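Local structure of probable transcriptional regulator, ArsR family protein (Rhodococcus sp. RHA1, 3F6O) at residues 12-17 and 52-57; 24-29 and 34-39; 39-42 and 47-50; 61-64 and 69-72. The protein probably binds DNA as a dimeric winged helix-turn-helix transcriptional regulator of the ArsR family. All coordinates share one frame; numbering follows the deposited sequence.

Contact 1: 12-17 and 52-57; sequences FQALAD and IHFLED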
loop_
_atom_site.group_PDB
_atom_site.type_symbol
_atom_site.label_atom_id
_atom_site.label_comp_id
_atom_site.label_asym_id
_atom_site.label_seq_id
_atom_site.Cartn_x
_atom_site.Cartn_y
_atom_site.Cartn_z
ATOM N N PHE A 12 1.615 2.947 3.054
ATOM C CA PHE A 12 0.953 2.509 1.840
ATOM C C PHE A 12 0.827 3.628 0.792
ATOM O O PHE A 12 1.009 3.370 -0.386
ATOM C CB PHE A 12 -0.405 1.904 2.162
ATOM C CG PHE A 12 -0.332 0.547 2.760
ATOM C CD1 PHE A 12 0.273 -0.500 2.068
ATOM C CD2 PHE A 12 -0.934 0.291 3.976
ATOM C CE1 PHE A 12 0.308 -1.771 2.634
ATOM C CE2 PHE A 12 -0.914 -0.993 4.542
ATOM C CZ PHE A 12 -0.289 -2.019 3.864
ATOM N N GLN A 13 0.570 4.873 1.209
ATOM C CA GLN A 13 0.530 5.979 0.239
ATOM C C GLN A 13 1.848 6.133 -0.530
ATOM O O GLN A 13 1.859 6.477 -1.727
ATOM C CB GLN A 13 0.174 7.299 0.950
ATOM C CG GLN A 13 -0.035 8.469 -0.001
ATOM C CD GLN A 13 -1.244 8.311 -0.883
ATOM O OE1 GLN A 13 -2.371 8.357 -0.410
ATOM N NE2 GLN A 13 -1.019 8.131 -2.189
ATOM N N ALA A 14 2.956 5.874 0.159
ATOM C CA ALA A 14 4.269 5.968 -0.452
ATOM C C ALA A 14 4.384 4.977 -1.603
ATOM O O ALA A 14 4.923 5.314 -2.654
ATOM C CB ALA A 14 5.372 5.758 0.574
ATOM N N LEU A 15 3.860 3.773 -1.404
ATOM C CA LEU A 15 3.914 2.720 -2.429
ATOM C C LEU A 15 2.934 2.906 -3.601
ATOM O O LEU A 15 3.022 2.186 -4.605
ATOM C CB LEU A 15 3.669 1.337 -1.780
ATOM C CG LEU A 15 4.697 0.867 -0.765
ATOM C CD1 LEU A 15 4.398 -0.572 -0.271
ATOM C CD2 LEU A 15 6.115 0.969 -1.317
ATOM N N ALA A 16 2.003 3.861 -3.482
ATOM C CA ALA A 16 1.008 4.086 -4.537
ATOM C C ALA A 16 1.594 4.727 -5.806
ATOM O O ALA A 16 0.961 4.711 -6.861
ATOM C CB ALA A 16 -0.154 4.915 -3.982
ATOM N N ASP A 17 2.792 5.292 -5.708
ATOM C CA ASP A 17 3.451 5.980 -6.832
ATOM C C ASP A 17 4.523 5.103 -7.481
ATOM O O ASP A 17 5.382 4.524 -6.785
ATOM C CB ASP A 17 4.056 7.303 -6.349
ATOM C CG ASP A 17 4.700 8.096 -7.461
ATOM O OD1 ASP A 17 3.978 8.832 -8.154
ATOM O OD2 ASP A 17 5.935 7.993 -7.655
ATOM N N ILE A 52 11.369 11.781 -3.017
ATOM C CA ILE A 52 12.388 11.479 -2.024
ATOM C C ILE A 52 11.907 11.879 -0.594
ATOM O O ILE A 52 12.002 11.106 0.368
ATOM C CB ILE A 52 13.708 12.205 -2.392
ATOM C CG1 ILE A 52 14.301 11.603 -3.685
ATOM C CG2 ILE A 52 14.724 12.133 -1.236
ATOM C CD1 ILE A 52 14.714 10.110 -3.580
ATOM N N HIS A 53 11.383 13.095 -0.476
ATOM C CA HIS A 53 10.914 13.590 0.817
ATOM C C HIS A 53 9.763 12.750 1.367
ATOM O O HIS A 53 9.692 12.468 2.563
ATOM C CB HIS A 53 10.499 15.062 0.705
ATOM C CG HIS A 53 11.666 15.989 0.569
ATOM N ND1 HIS A 53 11.685 17.036 -0.328
ATOM C CD2 HIS A 53 12.869 16.008 1.196
ATOM C CE1 HIS A 53 12.843 17.670 -0.244
ATOM N NE2 HIS A 53 13.580 17.067 0.673
ATOM N N PHE A 54 8.862 12.348 0.479
ATOM C CA PHE A 54 7.724 11.536 0.896
ATOM C C PHE A 54 8.230 10.188 1.409
ATOM O O PHE A 54 7.773 9.704 2.452
ATOM C CB PHE A 54 6.704 11.374 -0.246
ATOM C CG PHE A 54 5.368 10.880 0.234
ATOM C CD1 PHE A 54 4.302 11.752 0.372
ATOM C CD2 PHE A 54 5.194 9.557 0.626
ATOM C CE1 PHE A 54 3.073 11.286 0.851
ATOM C CE2 PHE A 54 3.966 9.096 1.112
ATOM C CZ PHE A 54 2.932 9.950 1.235
ATOM N N LEU A 55 9.192 9.591 0.683
ATOM C CA LEU A 55 9.830 8.324 1.101
ATOM C C LEU A 55 10.504 8.439 2.476
ATOM O O LEU A 55 10.397 7.545 3.325
ATOM C CB LEU A 55 10.868 7.843 0.045
ATOM C CG LEU A 55 10.245 7.186 -1.216
ATOM C CD1 LEU A 55 11.336 6.754 -2.236
ATOM C CD2 LEU A 55 9.347 5.981 -0.816
ATOM N N GLU A 56 11.178 9.554 2.710
ATOM C CA GLU A 56 11.841 9.733 3.994
ATOM C C GLU A 56 10.806 9.959 5.111
ATOM O O GLU A 56 10.875 9.318 6.153
ATOM C CB GLU A 56 12.901 10.844 3.960
ATOM C CG GLU A 56 13.796 10.757 5.245
ATOM C CD GLU A 56 15.127 11.516 5.177
ATOM O OE1 GLU A 56 15.288 12.409 4.297
ATOM O OE2 GLU A 56 16.007 11.206 6.045
ATOM N N ASP A 57 9.842 10.833 4.864
ATOM C CA ASP A 57 8.826 11.147 5.871
ATOM C C ASP A 57 8.009 9.937 6.269
ATOM O O ASP A 57 7.661 9.789 7.422
ATOM C CB ASP A 57 7.901 12.271 5.401
ATOM C CG ASP A 57 8.587 13.619 5.407
ATOM O OD1 ASP A 57 9.623 13.783 6.089
ATOM O OD2 ASP A 57 8.086 14.520 4.710
#
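Phe54 is the first residue of helix 45-57 here to reach helix 5-15, and it does so with the far end of its ring. Its bond to CB points at helix 5-15, and CG, anti to the backbone N (chi1 -164°), carries the ring on until CE2 and CZ lie against Ala14 and Gln13. CZ meets the aliphatic part of glutamine, 3.5 Å from Gln13 CG, while CE2 sits 3.5 Å from the backbone at Ala14 N and 3.7 Å from Ala14 CB. The chain of Gln13 crosses the aromatic side chain at about a right angle and bends at chi2, so that only its methylenes meet the ring. Its amide stands almost perpendicular to the ring plane. The same phenylalanine ring takes a cation-pi contact from Arg20, whose guanidinium also binds the carbonyls of Gln13 and Ala14.

One residue on, Leu55 makes a lighter contact: CD2 lies 4.2 Å from Ala14 CB. The two helices come nearest at this point, with Ala14 CA and Leu55 CA 6.2 Å apart, a spacing that the small methyl of alanine permits. Leu55 continues inward to Val23 and Leu24 of helix 18-28 and to Trp60.

The contact joins the N-terminal helix 5-15, which meets the second subunit, to the second helix of the helix-turn-helix. Direct contact between the segments is van der Waals packing, and Arg20 adds a polar bridge. Ala14 and the Gln13 methylenes pack inside the subunit, while the Gln13 amide hydrogen-bonds to Gln13 of the second subunit.

Contact 2: 24-29 and 34-39; sequences LGRLSR and VSELAK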
loop_
_atom_site.group_PDB
_atom_site.type_symbol
_atom_site.label_atom_id
_atom_site.label_comp_id
_atom_site.label_asym_id
_atom_site.label_seq_id
_atom_site.Cartn_x
_atom_site.Cartn_y
_atom_site.Cartn_z
ATOM N N LEU A 24 12.620 2.671 -4.588
ATOM C CA LEU A 24 12.798 1.646 -3.556
ATOM C C LEU A 24 13.442 0.367 -4.147
ATOM O O LEU A 24 14.290 -0.252 -3.514
ATOM C CB LEU A 24 11.486 1.315 -2.850
ATOM C CG LEU A 24 10.958 2.421 -1.930
ATOM C CD1 LEU A 24 9.573 2.026 -1.405
ATOM C CD2 LEU A 24 11.983 2.717 -0.793
ATOM N N GLY A 25 13.041 0.011 -5.365
ATOM C CA GLY A 25 13.624 -1.142 -6.085
ATOM C C GLY A 25 15.120 -0.960 -6.256
ATOM O O GLY A 25 15.892 -1.877 -6.009
ATOM N N ARG A 26 15.544 0.246 -6.615
ATOM C CA ARG A 26 16.944 0.547 -6.747
ATOM C C ARG A 26 17.667 0.491 -5.403
ATOM O O ARG A 26 18.762 -0.077 -5.311
ATOM C CB ARG A 26 17.155 1.907 -7.450
ATOM C CG ARG A 26 18.593 2.433 -7.397
ATOM C CD ARG A 26 19.624 1.496 -8.135
ATOM N NE ARG A 26 20.988 1.992 -7.969
ATOM C CZ ARG A 26 21.695 1.883 -6.845
ATOM N NH1 ARG A 26 21.177 1.284 -5.766
ATOM N NH2 ARG A 26 22.923 2.372 -6.796
ATOM N N LEU A 27 17.086 1.112 -4.374
ATOM C CA LEU A 27 17.726 1.146 -3.064
ATOM C C LEU A 27 17.784 -0.223 -2.386
ATOM O O LEU A 27 18.596 -0.450 -1.473
ATOM C CB LEU A 27 17.101 2.225 -2.161
ATOM C CG LEU A 27 17.392 3.671 -2.633
ATOM C CD1 LEU A 27 16.547 4.625 -1.787
ATOM C CD2 LEU A 27 18.869 3.985 -2.509
ATOM N N SER A 28 16.955 -1.147 -2.853
ATOM C CA SER A 28 17.041 -2.532 -2.392
ATOM C C SER A 28 18.390 -3.136 -2.815
ATOM O O SER A 28 18.944 -3.970 -2.111
ATOM C CB SER A 28 15.841 -3.349 -2.901
ATOM O OG SER A 28 14.687 -3.031 -2.132
ATOM N N ARG A 29 18.933 -2.669 -3.937
ATOM C CA ARG A 29 20.248 -3.122 -4.432
ATOM C C ARG A 29 21.412 -2.501 -3.667
ATOM O O ARG A 29 22.551 -2.973 -3.771
ATOM C CB ARG A 29 20.383 -2.812 -5.932
ATOM C CG ARG A 29 19.622 -3.749 -6.890
ATOM C CD ARG A 29 19.305 -2.992 -8.194
ATOM N NE ARG A 29 18.963 -3.831 -9.346
ATOM C CZ ARG A 29 19.650 -3.866 -10.496
ATOM N NH1 ARG A 29 20.742 -3.119 -10.672
ATOM N NH2 ARG A 29 19.242 -4.647 -11.486
ATOM N N VAL A 34 20.907 11.039 -4.526
ATOM C CA VAL A 34 19.726 11.546 -5.234
ATOM C C VAL A 34 19.976 11.708 -6.748
ATOM O O VAL A 34 19.123 11.346 -7.560
ATOM C CB VAL A 34 19.232 12.879 -4.595
ATOM C CG1 VAL A 34 18.232 13.614 -5.520
ATOM C CG2 VAL A 34 18.629 12.617 -3.208
ATOM N N SER A 35 21.151 12.227 -7.136
ATOM C CA SER A 35 21.401 12.512 -8.558
ATOM C C SER A 35 21.427 11.214 -9.354
ATOM O O SER A 35 20.940 11.132 -10.473
ATOM C CB SER A 35 22.684 13.315 -8.739
ATOM O OG SER A 35 23.778 12.425 -8.838
ATOM N N GLU A 36 21.951 10.171 -8.737
ATOM C CA GLU A 36 21.950 8.846 -9.303
ATOM C C GLU A 36 20.515 8.301 -9.442
ATOM O O GLU A 36 20.122 7.806 -10.518
ATOM C CB GLU A 36 22.785 8.004 -8.356
ATOM C CG GLU A 36 23.175 6.717 -8.819
ATOM C CD GLU A 36 24.071 5.991 -7.808
ATOM O OE1 GLU A 36 24.700 6.615 -6.857
ATOM O OE2 GLU A 36 24.141 4.767 -8.010
ATOM N N LEU A 37 19.727 8.425 -8.366
ATOM C CA LEU A 37 18.343 7.943 -8.335
ATOM C C LEU A 37 17.430 8.647 -9.330
ATOM O O LEU A 37 16.529 8.022 -9.874
ATOM C CB LEU A 37 17.750 8.032 -6.911
ATOM C CG LEU A 37 18.427 7.172 -5.836
ATOM C CD1 LEU A 37 17.914 7.541 -4.410
ATOM C CD2 LEU A 37 18.217 5.660 -6.126
ATOM N N ALA A 38 17.712 9.924 -9.598
ATOM C CA ALA A 38 16.876 10.754 -10.476
ATOM C C ALA A 38 17.046 10.438 -11.966
ATOM O O ALA A 38 16.138 10.690 -12.741
ATOM C CB ALA A 38 17.161 12.213 -10.244
ATOM N N LYS A 39 18.204 9.894 -12.354
ATOM C CA LYS A 39 18.519 9.675 -13.790
ATOM C C LYS A 39 17.413 8.997 -14.654
ATOM O O LYS A 39 17.135 9.460 -15.758
ATOM C CB LYS A 39 19.894 8.994 -13.959
ATOM C CG LYS A 39 21.069 9.851 -13.495
ATOM C CD LYS A 39 22.398 9.226 -13.890
ATOM C CE LYS A 39 23.560 10.083 -13.451
ATOM N NZ LYS A 39 24.818 9.592 -14.107
HETATM O O HOH W 1 22.814 3.771 -9.774
#
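Leu37 supplies the apolar half of this contact, setting CD2 against both Leu27 and the stem of Arg26. That methyl lies 3.5 Å from Arg26 CG and 4.0 Å from Leu27 CD2, and Leu37 CD1 is 4.1 Å from the same Leu27 methyl. The two leucine side chains cross at about a right angle. In this way helix 18-28 packs against helix 34-38, the first helix of the helix-turn-helix, across the short strand 32-33. The helices themselves stay well apart, their local axes 11.1 Å from each other and inclined at 122°; side chains and a water bridge them. Ala32 of the intervening strand touches Arg26, Leu27 and Leu37 alike.

The polar half is a salt bridge. The Arg26 chain bends at chi2, beyond the CG that touches Leu37, and brings NH2 to within 2.9 Å of Glu36 OE2. This hydrogen bond is far from straight, 135° at the proton, and it reaches OE2 from above the carboxylate plane, 44° out of it. A water in the guanidinium plane, 3.1 Å from Arg26 NE, also approaches Glu36 OE2, though so closely that its position there is doubtful. Arg26 NH1 binds the carbonyl of Gly30 in the intervening turn.

Leucine packing thus lies on the inner side and paired charge on the outer, with the methylenes of Arg26 belonging to both. The bent, out-of-plane bond suggests an attraction that is largely electrostatic.

Contact 3: 39-42 and 47-50; sequences KPFD and SFMK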
loop_
_atom_site.group_PDB
_atom_site.type_symbol
_atom_site.label_atom_id
_atom_site.label_comp_id
_atom_site.label_asym_id
_atom_site.label_seq_id
_atom_site.Cartn_x
_atom_site.Cartn_y
_atom_site.Cartn_z
ATOM N N LYS A 39 18.204 9.894 -12.354
ATOM C CA LYS A 39 18.519 9.675 -13.790
ATOM C C LYS A 39 17.413 8.997 -14.654
ATOM O O LYS A 39 17.135 9.460 -15.758
ATOM C CB LYS A 39 19.894 8.994 -13.959
ATOM C CG LYS A 39 21.069 9.851 -13.495
ATOM C CD LYS A 39 22.398 9.226 -13.890
ATOM C CE LYS A 39 23.560 10.083 -13.451
ATOM N NZ LYS A 39 24.818 9.592 -14.107
ATOM N N PRO A 40 16.767 7.916 -14.164
ATOM C CA PRO A 40 15.752 7.262 -15.013
ATOM C C PRO A 40 14.471 8.079 -15.280
ATOM O O PRO A 40 13.650 7.678 -16.090
ATOM C CB PRO A 40 15.395 5.982 -14.218
ATOM C CG PRO A 40 16.484 5.822 -13.218
ATOM C CD PRO A 40 16.945 7.196 -12.886
ATOM N N PHE A 41 14.294 9.203 -14.606
ATOM C CA PHE A 41 12.977 9.840 -14.568
ATOM C C PHE A 41 12.953 11.161 -15.317
ATOM O O PHE A 41 13.882 11.961 -15.189
ATOM C CB PHE A 41 12.494 9.973 -13.108
ATOM C CG PHE A 41 12.517 8.659 -12.363
ATOM C CD1 PHE A 41 11.602 7.652 -12.669
ATOM C CD2 PHE A 41 13.470 8.420 -11.369
ATOM C CE1 PHE A 41 11.644 6.413 -12.001
ATOM C CE2 PHE A 41 13.510 7.197 -10.709
ATOM C CZ PHE A 41 12.588 6.199 -11.034
ATOM N N ASP A 42 11.926 11.367 -16.147
ATOM C CA ASP A 42 11.783 12.656 -16.836
ATOM C C ASP A 42 10.851 13.535 -16.052
ATOM O O ASP A 42 9.639 13.604 -16.340
ATOM C CB ASP A 42 11.241 12.497 -18.254
ATOM C CG ASP A 42 11.964 11.446 -19.019
ATOM O OD1 ASP A 42 13.194 11.602 -19.224
ATOM O OD2 ASP A 42 11.292 10.455 -19.396
ATOM N N SER A 47 10.303 18.169 -8.530
ATOM C CA SER A 47 9.269 17.134 -8.543
ATOM C C SER A 47 9.806 15.800 -8.019
ATOM O O SER A 47 9.108 15.087 -7.296
ATOM C CB SER A 47 8.681 16.939 -9.937
ATOM O OG SER A 47 8.103 18.158 -10.389
ATOM N N PHE A 48 11.049 15.492 -8.365
ATOM C CA PHE A 48 11.682 14.266 -7.861
ATOM C C PHE A 48 11.928 14.338 -6.361
ATOM O O PHE A 48 11.700 13.364 -5.644
ATOM C CB PHE A 48 12.976 13.941 -8.594
ATOM C CG PHE A 48 13.558 12.580 -8.211
ATOM C CD1 PHE A 48 12.925 11.392 -8.599
ATOM C CD2 PHE A 48 14.716 12.503 -7.456
ATOM C CE1 PHE A 48 13.470 10.112 -8.239
ATOM C CE2 PHE A 48 15.265 11.247 -7.090
ATOM C CZ PHE A 48 14.636 10.058 -7.500
ATOM N N MET A 49 12.373 15.499 -5.896
ATOM C CA MET A 49 12.575 15.731 -4.472
ATOM C C MET A 49 11.310 15.526 -3.635
ATOM O O MET A 49 11.388 15.108 -2.495
ATOM C CB MET A 49 13.224 17.101 -4.222
ATOM C CG MET A 49 14.723 17.198 -4.635
ATOM S SD MET A 49 15.785 15.873 -4.012
ATOM C CE MET A 49 15.472 15.956 -2.261
ATOM N N LYS A 50 10.147 15.808 -4.211
ATOM C CA LYS A 50 8.870 15.520 -3.536
ATOM C C LYS A 50 8.725 14.025 -3.235
ATOM O O LYS A 50 8.285 13.638 -2.155
ATOM C CB LYS A 50 7.698 16.015 -4.384
ATOM C CG LYS A 50 7.252 17.400 -4.006
ATOM C CD LYS A 50 6.896 18.226 -5.214
ATOM C CE LYS A 50 5.521 17.959 -5.740
ATOM N NZ LYS A 50 5.177 19.115 -6.646
#
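Two different first torsions bring the rings of Phe41 and Phe48 together. In Phe41, CG stands anti to the carbonyl carbon and beside the backbone N (chi1 -54°); in Phe48 it is anti to the backbone N (chi1 -173°), which sends the ring out from helix 45-57 towards the loop. Both CB atoms point at the opposite segment, so the aromatic groups bridge backbones that come no nearer than the 8.1 Å between Phe41 CA and Phe48 CA.

The touching is done by a small part of each ring. Phe48 CE1 is 3.6 Å from Phe41 CD2 and 3.8 Å from Phe41 CE2, while Phe48 CD1 lies 4.1 Å from Phe41 CD2. The planes are near parallel, 22° apart, but slid so far past each other that they hardly overlap, and the centroids of the Phe41 and Phe48 rings are 5.7 Å apart. Pro40, its own neighbour in the loop, lies over one face of Phe41, with CB 4.0 Å above the plane and over the ring's centre, while Phe48 CE1 meets the ring obliquely from the other side of the plane. With no hydrogen bond between the segments, the contact is apolar packing.

The loop in question is the turn of the helix-turn-helix, running from helix 34-38 to helix 45-57, probably the recognition helix, as in other winged-helix proteins. Phe41 also packs on Thr19, Ala22 and Val23 of helix 18-28. Phe48, more deeply buried, touches Val23 as well and packs against Val34, Leu37 and Ala38, joining the three helices.

Contact 4: 61-64 and 69-72; sequences IRTH and VRTC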
loop_
_atom_site.group_PDB
_atom_site.type_symbol
_atom_site.label_atom_id
_atom_site.label_comp_id
_atom_site.label_asym_id
_atom_site.label_seq_id
_atom_site.Cartn_x
_atom_site.Cartn_y
_atom_site.Cartn_z
ATOM N N ILE A 61 12.933 5.360 3.533
ATOM C CA ILE A 61 14.360 5.615 3.305
ATOM C C ILE A 61 14.911 6.568 4.368
ATOM O O ILE A 61 14.141 7.254 5.045
ATOM C CB ILE A 61 14.704 6.184 1.869
ATOM C CG1 ILE A 61 14.278 7.665 1.759
ATOM C CG2 ILE A 61 14.110 5.280 0.755
ATOM C CD1 ILE A 61 14.566 8.374 0.410
ATOM N N ARG A 62 16.244 6.600 4.481
ATOM C CA ARG A 62 16.947 7.646 5.202
ATOM C C ARG A 62 17.876 8.328 4.233
ATOM O O ARG A 62 18.483 7.675 3.377
ATOM C CB ARG A 62 17.848 7.052 6.277
ATOM C CG ARG A 62 17.164 6.482 7.474
ATOM C CD ARG A 62 18.209 6.380 8.573
ATOM N NE ARG A 62 17.807 5.457 9.619
ATOM C CZ ARG A 62 18.224 5.532 10.881
ATOM N NH1 ARG A 62 17.786 4.635 11.765
ATOM N NH2 ARG A 62 19.060 6.504 11.261
ATOM N N THR A 63 18.003 9.644 4.378
ATOM C CA THR A 63 18.914 10.402 3.553
ATOM C C THR A 63 19.798 11.268 4.426
ATOM O O THR A 63 19.447 11.587 5.576
ATOM C CB THR A 63 18.223 11.280 2.503
ATOM O OG1 THR A 63 17.619 12.419 3.126
ATOM C CG2 THR A 63 17.155 10.483 1.708
ATOM N N HIS A 64 20.924 11.657 3.850
ATOM C CA HIS A 64 21.882 12.534 4.506
ATOM C C HIS A 64 22.548 13.440 3.490
ATOM O O HIS A 64 23.042 12.979 2.459
ATOM C CB HIS A 64 22.915 11.749 5.315
ATOM C CG HIS A 64 23.971 12.627 5.918
ATOM N ND1 HIS A 64 23.762 13.361 7.066
ATOM C CD2 HIS A 64 25.221 12.933 5.500
ATOM C CE1 HIS A 64 24.846 14.062 7.344
ATOM N NE2 HIS A 64 25.748 13.814 6.414
ATOM N N VAL A 69 25.643 16.952 -2.020
ATOM C CA VAL A 69 25.445 15.511 -2.211
ATOM C C VAL A 69 24.520 14.979 -1.134
ATOM O O VAL A 69 24.772 15.197 0.043
ATOM C CB VAL A 69 26.766 14.762 -2.107
ATOM C CG1 VAL A 69 26.562 13.244 -2.353
ATOM C CG2 VAL A 69 27.789 15.343 -3.088
ATOM N N ARG A 70 23.471 14.262 -1.544
ATOM C CA ARG A 70 22.518 13.660 -0.609
ATOM C C ARG A 70 22.513 12.142 -0.798
ATOM O O ARG A 70 22.083 11.650 -1.842
ATOM C CB ARG A 70 21.090 14.250 -0.797
ATOM C CG ARG A 70 20.054 13.660 0.168
ATOM C CD ARG A 70 18.714 14.397 0.180
ATOM N NE ARG A 70 18.845 15.769 0.667
ATOM C CZ ARG A 70 18.813 16.148 1.945
ATOM N NH1 ARG A 70 18.628 15.269 2.931
ATOM N NH2 ARG A 70 18.954 17.441 2.245
ATOM N N THR A 71 22.998 11.396 0.199
ATOM C CA THR A 71 23.006 9.941 0.118
ATOM C C THR A 71 21.703 9.386 0.644
ATOM O O THR A 71 21.113 9.964 1.563
ATOM C CB THR A 71 24.224 9.327 0.871
ATOM O OG1 THR A 71 24.209 9.771 2.226
ATOM C CG2 THR A 71 25.533 9.826 0.227
ATOM N N CYS A 72 21.250 8.288 0.047
ATOM C CA CYS A 72 19.979 7.650 0.401
ATOM C C CYS A 72 20.188 6.175 0.672
ATOM O O CYS A 72 20.985 5.480 -0.020
ATOM C CB CYS A 72 18.948 7.793 -0.734
ATOM S SG CYS A 72 18.683 9.490 -1.296
HETATM O O HOH W 2 25.846 12.442 1.707
#
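In the beta hairpin of strands 61-66 and 69-74, Thr63 faces Cys72 in an antiparallel non-hydrogen-bonded pair, with His64 and Thr71 forming the hydrogen-bonded pair beside it. His64 N donates to Thr71 O at 2.9 Å, in the carbonyl plane, and Thr71 N donates to His64 O at 2.8 Å, somewhat tilted from it. CA-H...O contacts fill in between, among them Thr63 CA to Thr71 O at 3.0 Å.

This hairpin is the wing of the winged helix-turn-helix fold, and its two faces differ. On one, Thr63 CG2 packs 3.5 Å from Cys72 SG; the cysteine goes on to Leu27, Val34 and Leu37 in the helical core. Thr63 OG1, set between its backbone N and carbonyl carbon (chi1 74°), takes a hydrogen bond from Arg70 NH1 at 3.0 Å, lying at the edge of the guanidinium and in its plane. Arg70 bends at chi3 to get there. The threonine hydroxyl is also bonded to Glu56 of helix 45-57, which fixes its rotation from two sides.

On the face of His64 and Thr71, a water 3.0 Å from His64 O links that carbonyl to Thr71 OG1.

From the N terminus, helix 5-15 enters contact 1 first, but that loop closes only at 52-57, so contacts 2 and 3 both nest inside it. Contact 2 closes a short loop around strand 32-33. Contact 3 opens at Lys39, where contact 2 ends, and closes the helix-turn-helix turn onto helix 45-57, the helix contact 1 also uses. Contact 4 follows in series as the wing hairpin. Leu24 touches Leu15 and Leu55, tying contact 2 to contact 1, while Leu27 and Val34 join it to Ile61 and Cys72 of contact 4. Contacts 1 and 2 both touch the second subunit; contacts 3 and 4 do not.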